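Local coordinates for SusD superfamily protein (Bacteroides vulgatus, PDB 3MYV) that probably binds polysaccharide at the bacterial outer membrane, as many SusD family members do in glycan uptake, at residues 65-70 and 449-454. Residues are numbered along the deposited sequence; the frame is centred on the assembly and turned at random.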
loop_
_atom_site.group_PDB
_atom_site.type_symbol
_atom_site.label_atom_id
_atom_site.label_comp_id
_atom_site.label_asym_id
_atom_site.label_seq_id
_atom_site.Cartn_x
_atom_site.Cartn_y
_atom_site.Cartn_z
ATOM N N HIS A 65 -0.277 15.372 -13.370
ATOM C CA HIS A 65 -0.517 14.155 -14.147
ATOM C C HIS A 65 -1.326 14.505 -15.392
ATOM O O HIS A 65 -2.281 15.274 -15.320
ATOM C CB HIS A 65 -1.322 13.135 -13.348
ATOM C CG HIS A 65 -0.805 12.897 -11.976
ATOM N ND1 HIS A 65 0.387 12.250 -11.744
ATOM C CD2 HIS A 65 -1.336 13.169 -10.759
ATOM C CE1 HIS A 65 0.594 12.179 -10.439
ATOM N NE2 HIS A 65 -0.438 12.728 -9.819
ATOM N N ARG A 66 -0.981 13.903 -16.520
ATOM C CA ARG A 66 -1.803 14.082 -17.718
ATOM C C ARG A 66 -1.839 12.840 -18.607
ATOM O O ARG A 66 -0.995 11.950 -18.478
ATOM C CB ARG A 66 -1.346 15.309 -18.489
ATOM C CG ARG A 66 0.086 15.287 -18.870
ATOM C CD ARG A 66 0.519 16.625 -19.474
ATOM N NE ARG A 66 1.540 16.393 -20.485
ATOM C CZ ARG A 66 2.851 16.331 -20.256
ATOM N NH1 ARG A 66 3.347 16.521 -19.031
ATOM N NH2 ARG A 66 3.676 16.096 -21.266
ATOM N N PRO A 67 -2.864 12.742 -19.469
ATOM C CA PRO A 67 -3.028 11.511 -20.237
ATOM C C PRO A 67 -1.797 11.097 -21.067
ATOM O O PRO A 67 -1.517 9.905 -21.169
ATOM C CB PRO A 67 -4.234 11.835 -21.131
ATOM C CG PRO A 67 -5.012 12.776 -20.331
ATOM C CD PRO A 67 -4.018 13.632 -19.630
ATOM N N ASN A 68 -1.049 12.057 -21.620
ATOM C CA ASN A 68 0.158 11.732 -22.390
ATOM C C ASN A 68 1.432 11.616 -21.560
ATOM O O ASN A 68 2.498 11.325 -22.108
ATOM C CB ASN A 68 0.349 12.682 -23.599
ATOM C CG ASN A 68 0.756 14.103 -23.209
ATOM O OD1 ASN A 68 1.028 14.407 -22.043
ATOM N ND2 ASN A 68 0.825 14.979 -24.211
ATOM N N SER A 69 1.313 11.791 -20.244
ATOM C CA SER A 69 2.452 11.651 -19.334
ATOM C C SER A 69 1.885 11.522 -17.920
ATOM O O SER A 69 1.694 12.522 -17.217
ATOM C CB SER A 69 3.383 12.867 -19.452
ATOM O OG SER A 69 4.614 12.656 -18.790
ATOM N N LEU A 70 1.602 10.289 -17.500
ATOM C CA LEU A 70 0.946 10.099 -16.191
ATOM C C LEU A 70 1.792 10.671 -15.053
ATOM O O LEU A 70 1.230 11.151 -14.091
ATOM C CB LEU A 70 0.549 8.660 -15.915
ATOM C CG LEU A 70 -0.869 8.244 -16.324
ATOM C CD1 LEU A 70 -1.176 8.487 -17.826
ATOM C CD2 LEU A 70 -1.131 6.800 -15.932
ATOM N N PRO A 449 -13.050 12.058 -15.582
ATOM C CA PRO A 449 -13.640 13.395 -15.729
ATOM C C PRO A 449 -12.609 14.474 -15.406
ATOM O O PRO A 449 -11.747 14.264 -14.558
ATOM C CB PRO A 449 -14.774 13.416 -14.685
ATOM C CG PRO A 449 -14.679 12.227 -13.919
ATOM C CD PRO A 449 -13.774 11.225 -14.604
ATOM N N GLY A 450 -12.661 15.590 -16.125
ATOM C CA GLY A 450 -11.771 16.715 -15.858
ATOM C C GLY A 450 -10.511 16.710 -16.695
ATOM O O GLY A 450 -10.004 17.766 -17.068
ATOM N N TYR A 451 -9.991 15.527 -16.999
ATOM C CA TYR A 451 -8.773 15.426 -17.771
ATOM C C TYR A 451 -9.075 15.723 -19.243
ATOM O O TYR A 451 -10.195 15.497 -19.678
ATOM C CB TYR A 451 -8.162 14.027 -17.615
ATOM C CG TYR A 451 -7.451 13.793 -16.302
ATOM C CD1 TYR A 451 -6.214 14.360 -16.058
ATOM C CD2 TYR A 451 -8.020 13.005 -15.300
ATOM C CE1 TYR A 451 -5.538 14.139 -14.860
ATOM C CE2 TYR A 451 -7.354 12.770 -14.109
ATOM C CZ TYR A 451 -6.111 13.341 -13.899
ATOM O OH TYR A 451 -5.439 13.136 -12.723
ATOM N N PRO A 452 -8.092 16.247 -20.004
ATOM C CA PRO A 452 -8.318 16.457 -21.445
ATOM C C PRO A 452 -8.330 15.136 -22.208
ATOM O O PRO A 452 -7.776 14.142 -21.728
ATOM C CB PRO A 452 -7.111 17.285 -21.883
ATOM C CG PRO A 452 -6.024 16.917 -20.932
ATOM C CD PRO A 452 -6.753 16.692 -19.594
ATOM N N LYS A 453 -8.999 15.122 -23.353
ATOM C CA LYS A 453 -8.937 14.008 -24.304
ATOM C C LYS A 453 -8.635 14.628 -25.681
ATOM O O LYS A 453 -9.464 15.318 -26.242
ATOM C CB LYS A 453 -10.252 13.214 -24.282
ATOM C CG LYS A 453 -10.173 11.839 -24.969
ATOM C CD LYS A 453 -11.397 10.950 -24.696
ATOM C CE LYS A 453 -11.410 9.719 -25.636
ATOM N NZ LYS A 453 -12.642 8.857 -25.506
ATOM N N ASN A 454 -7.412 14.435 -26.162
ATOM C CA ASN A 454 -6.949 15.059 -27.408
ATOM C C ASN A 454 -7.708 14.465 -28.592
ATOM O O ASN A 454 -7.928 13.256 -28.610
ATOM C CB ASN A 454 -5.458 14.863 -27.607
ATOM C CG ASN A 454 -4.859 15.922 -28.513
ATOM O OD1 ASN A 454 -4.614 17.047 -28.063
ATOM N ND2 ASN A 454 -4.631 15.584 -29.797
ATOM O OXT ASN A 454 -8.143 15.179 -29.495
#
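Pro67 sets its ring against Pro452, near the C-terminus: CG of Pro67 comes within 3.4 Å of the Pro452 carbonyl O, while its CD lies 4.1 Å from Pro452 CG, the two pyrrolidine rings slanting across one another. The same CD also comes obliquely to CD1 of Tyr451, at 4.3 Å. The phenol ring turns its edge to residues 65-70, and CE1 of Tyr451 stands 3.5 Å from the carbonyl O of His65, which lies in the ring plane. With CG of Tyr451 anti to the carbonyl carbon (chi1 -76°), the ring extends alongside residues 65-67 until its OH is 4.2 Å from His65 CB. That hydroxyl is hydrogen-bonded to Val431 O, and Tyr428 meets the Tyr451 ring edge-to-face. Behind this surface, a type I turn from Arg66 to Ser69 presents Pro67, closed by Ser69 N bonding to Arg66 O. His65 ND1 donates a hydrogen bond to Leu70 O at 2.7 Å, with the oxygen close to the imidazole plane, tying the two ends of the loop segment together. Van der Waals packing, with two carbonyl oxygens against ring carbons, thus lays the C-terminal tail, which follows helix 438-441, against the loop connecting helix 56-61 to helix 77-94, the centre of the contact about 24 Å from the centre of the chain.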